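Local coordinates for protein putative NADH-depentdent flavin oxidoreductase (Cupriavidus metallidurans, PDB 5OCS) that binds FMN and, as an ene-reductase of the Old Yellow Enzyme family, probably uses NADPH to reduce its substrates, at residues 187-192 and 206-211. Residues are numbered along the deposited sequence; the frame is centred on the assembly and turned at random.
Sequences QFLSPI and NRMRFP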
ATOM      1  N   GLN D 187      24.440 -20.570 -12.043  1.00 10.50           N
ATOM      2  CA  GLN D 187      24.728 -21.944 -12.426  1.00 10.88           C
ATOM      3  C   GLN D 187      25.959 -21.985 -13.322  1.00 11.29           C
ATOM      4  O   GLN D 187      26.752 -22.894 -13.182  1.00 11.45           O
ATOM      5  CB  GLN D 187      23.556 -22.608 -13.137  1.00 10.51           C
ATOM      6  CG  GLN D 187      22.388 -22.855 -12.203  1.00 10.67           C
ATOM      7  CD  GLN D 187      21.038 -22.963 -12.892  1.00 11.31           C
ATOM      8  OE1 GLN D 187      20.941 -23.506 -13.996  1.00 11.48           O
ATOM      9  NE2 GLN D 187      19.965 -22.508 -12.205  1.00 11.10           N
ATOM     10  N   PHE D 188      26.099 -21.033 -14.241  1.00 10.66           N
ATOM     11  CA  PHE D 188      27.292 -20.947 -15.066  1.00 11.46           C
ATOM     12  C   PHE D 188      28.502 -20.559 -14.237  1.00 11.16           C
ATOM     13  O   PHE D 188      29.604 -21.108 -14.454  1.00 11.35           O
ATOM     14  CB  PHE D 188      27.131 -19.989 -16.242  1.00 11.23           C
ATOM     15  CG  PHE D 188      26.526 -20.619 -17.467  1.00 11.41           C
ATOM     16  CD1 PHE D 188      25.146 -20.705 -17.616  1.00 12.19           C
ATOM     17  CD2 PHE D 188      27.322 -21.102 -18.503  1.00 12.22           C
ATOM     18  CE1 PHE D 188      24.582 -21.244 -18.756  1.00 12.40           C
ATOM     19  CE2 PHE D 188      26.767 -21.626 -19.637  1.00 11.91           C
ATOM     20  CZ  PHE D 188      25.390 -21.726 -19.777  1.00 13.74           C
ATOM     21  N   LEU D 189      28.326 -19.622 -13.304  1.00 10.60           N
ATOM     22  CA  LEU D 189      29.427 -19.164 -12.476  1.00 10.65           C
ATOM     23  C   LEU D 189      30.011 -20.290 -11.613  1.00 11.13           C
ATOM     24  O   LEU D 189      31.201 -20.290 -11.325  1.00 12.76           O
ATOM     25  CB  LEU D 189      29.038 -18.016 -11.558  1.00 10.87           C
ATOM     26  CG  LEU D 189      28.656 -16.732 -12.318  1.00 11.09           C
ATOM     27  CD1 LEU D 189      28.045 -15.739 -11.367  1.00 11.96           C
ATOM     28  CD2 LEU D 189      29.853 -16.108 -13.007  1.00 11.43           C
ATOM     29  N   SER D 190      29.141 -21.184 -11.167  1.00 11.37           N
ATOM     30  CA  SER D 190      29.486 -22.141 -10.103  1.00 12.36           C
ATOM     31  C   SER D 190      29.943 -23.483 -10.614  1.00 12.92           C
ATOM     32  O   SER D 190      29.197 -24.163 -11.344  1.00 13.68           O
ATOM     33  CB  SER D 190      28.299 -22.379  -9.144  1.00 13.93           C
ATOM     34  OG  SER D 190      28.674 -23.335  -8.157  1.00 13.86           O
ATOM     35  N   PRO D 191      31.136 -23.926 -10.182  1.00 12.63           N
ATOM     36  CA  PRO D 191      31.540 -25.315 -10.496  1.00 13.82           C
ATOM     37  C   PRO D 191      30.623 -26.428  -9.990  1.00 13.94           C
ATOM     38  O   PRO D 191      30.722 -27.562 -10.445  1.00 16.13           O
ATOM     39  CB  PRO D 191      32.897 -25.430  -9.801  1.00 13.67           C
ATOM     40  CG  PRO D 191      33.426 -24.080  -9.835  1.00 13.81           C
ATOM     41  CD  PRO D 191      32.241 -23.184  -9.550  1.00 13.53           C
ATOM     42  N   ILE D 192      29.755 -26.126  -9.038  1.00 14.38           N
ATOM     43  CA  ILE D 192      28.769 -27.084  -8.554  1.00 14.48           C
ATOM     44  C   ILE D 192      27.736 -27.402  -9.603  1.00 13.98           C
ATOM     45  O   ILE D 192      27.404 -28.567  -9.804  1.00 14.19           O
ATOM     46  CB  ILE D 192      28.146 -26.565  -7.250  1.00 15.49           C
ATOM     47  CG1 ILE D 192      29.226 -26.640  -6.166  1.00 17.97           C
ATOM     48  CG2 ILE D 192      26.880 -27.338  -6.844  1.00 15.97           C
ATOM     49  CD1 ILE D 192      28.935 -25.703  -5.037  1.00 19.69           C
ATOM     50  N   ASN D 206      36.267 -18.891 -17.975  1.00 15.87           N
ATOM     51  CA  ASN D 206      35.248 -19.602 -18.749  1.00 15.61           C
ATOM     52  C   ASN D 206      33.874 -19.573 -18.092  1.00 15.77           C
ATOM     53  O   ASN D 206      32.854 -19.474 -18.772  1.00 15.86           O
ATOM     54  CB  ASN D 206      35.627 -21.058 -18.962  1.00 16.52           C
ATOM     55  CG  ASN D 206      36.740 -21.240 -19.988  1.00 17.86           C
ATOM     56  OD1 ASN D 206      37.302 -20.274 -20.508  1.00 17.77           O
ATOM     57  ND2 ASN D 206      37.071 -22.492 -20.263  1.00 19.30           N
ATOM     58  N   ARG D 207      33.851 -19.681 -16.773  1.00 14.90           N
ATOM     59  CA  ARG D 207      32.577 -19.675 -16.024  1.00 13.88           C
ATOM     60  C   ARG D 207      31.897 -18.295 -16.032  1.00 14.05           C
ATOM     61  O   ARG D 207      30.666 -18.218 -16.024  1.00 12.80           O
ATOM     62  CB  ARG D 207      32.799 -20.171 -14.602  1.00 13.52           C
ATOM     63  CG  ARG D 207      33.047 -21.676 -14.588  1.00 14.68           C
ATOM     64  CD  ARG D 207      33.234 -22.240 -13.201  1.00 15.02           C
ATOM     65  NE  ARG D 207      34.586 -22.023 -12.694  1.00 16.27           N
ATOM     66  CZ  ARG D 207      34.924 -21.280 -11.643  1.00 17.00           C
ATOM     67  NH1 ARG D 207      34.015 -20.592 -10.955  1.00 16.54           N
ATOM     68  NH2 ARG D 207      36.210 -21.216 -11.248  1.00 16.93           N
ATOM     69  N   MET D 208      32.683 -17.232 -16.075  1.00 14.22           N
ATOM     70  CA  MET D 208      32.112 -15.875 -16.119  1.00 14.59           C
ATOM     71  C   MET D 208      31.704 -15.481 -17.527  1.00 14.96           C
ATOM     72  O   MET D 208      31.016 -14.476 -17.696  1.00 14.21           O
ATOM     73  CB  MET D 208      33.132 -14.870 -15.609  1.00 15.52           C
ATOM     74  CG  MET D 208      33.506 -15.027 -14.156  1.00 15.39           C
ATOM     75  SD  MET D 208      34.499 -13.698 -13.472  1.00 18.00           S
ATOM     76  CE  MET D 208      35.945 -13.764 -14.547  1.00 16.90           C
ATOM     77  N   ARG D 209      32.174 -16.218 -18.531  1.00 14.54           N
ATOM     78  CA  ARG D 209      32.015 -15.846 -19.921  1.00 15.27           C
ATOM     79  C   ARG D 209      30.552 -15.641 -20.324  1.00 14.33           C
ATOM     80  O   ARG D 209      30.235 -14.615 -20.886  1.00 13.53           O
ATOM     81  CB  ARG D 209      32.651 -16.895 -20.862  1.00 16.76           C
ATOM     82  CG  ARG D 209      32.787 -16.460 -22.338  1.00 17.48           C
ATOM     83  CD  ARG D 209      33.499 -17.511 -23.206  1.00 19.07           C
ATOM     84  NE  ARG D 209      34.741 -17.978 -22.582  1.00 20.30           N
ATOM     85  CZ  ARG D 209      35.856 -17.249 -22.473  1.00 23.73           C
ATOM     86  NH1 ARG D 209      35.928 -16.020 -22.974  1.00 26.00           N
ATOM     87  NH2 ARG D 209      36.919 -17.736 -21.838  1.00 22.70           N
ATOM     88  N   PHE D 210      29.676 -16.613 -20.066  1.00 13.23           N
ATOM     89  CA  PHE D 210      28.284 -16.470 -20.498  1.00 13.22           C
ATOM     90  C   PHE D 210      27.532 -15.401 -19.697  1.00 12.73           C
ATOM     91  O   PHE D 210      26.857 -14.541 -20.323  1.00 11.94           O
ATOM     92  CB  PHE D 210      27.556 -17.802 -20.472  1.00 12.98           C
ATOM     93  CG  PHE D 210      26.121 -17.738 -20.965  1.00 14.00           C
ATOM     94  CD1 PHE D 210      25.823 -17.287 -22.261  1.00 14.50           C
ATOM     95  CD2 PHE D 210      25.065 -18.049 -20.122  1.00 13.72           C
ATOM     96  CE1 PHE D 210      24.514 -17.237 -22.724  1.00 14.43           C
ATOM     97  CE2 PHE D 210      23.735 -18.009 -20.586  1.00 15.54           C
ATOM     98  CZ  PHE D 210      23.464 -17.600 -21.887  1.00 15.06           C
ATOM     99  N   PRO D 211      27.653 -15.394 -18.340  1.00 12.19           N
ATOM    100  CA  PRO D 211      27.072 -14.261 -17.606  1.00 12.09           C
ATOM    101  C   PRO D 211      27.527 -12.870 -18.130  1.00 12.87           C
ATOM    102  O   PRO D 211      26.708 -11.939 -18.253  1.00 12.50           O
ATOM    103  CB  PRO D 211      27.569 -14.478 -16.171  1.00 12.64           C
ATOM    104  CG  PRO D 211      27.593 -15.977 -16.080  1.00 12.37           C
ATOM    105  CD  PRO D 211      28.072 -16.464 -17.410  1.00 12.98           C
TER
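Arg207 reaches across the end of helix 184-189 to the carbonyls of Phe188 and Leu189. Its CB touches Phe188 O at 3.3 Å. CG passes the same oxygen, and CD lies 3.4 Å from Leu189 O. There the chain bends (chi3 -80°), which brings the guanidinium edge to this oxygen: NH1 donates to Leu189 O at 2.9 Å, almost straight on, with the oxygen in the guanidinium plane. Pro191 CG rests over one face of that group, offset toward its rim, and NE hydrogen-bonds to Gly202 O, so the arginine ties the last turn of the helix to the loop ahead of helix 204-221.

Three residues on from Arg207, Phe210 CD2 lies over the centre of the Phe188 ring, 3.5 Å from Phe188 CE1, with the ring planes at 44°. Phe210 CB adds a CH-pi contact to the same ring. Met153 of helix 150-169 touches both phenylalanines. Leu189 CD2 packs 3.8 Å from Pro211 CG, and Leu250 covers the leucine from helix 244-256. The short helix 184-189 is thus packed against helix 204-221 within the beta-alpha-beta crossover that joins neighbouring parallel strands 175-179 and 228-233 of the TIM barrel.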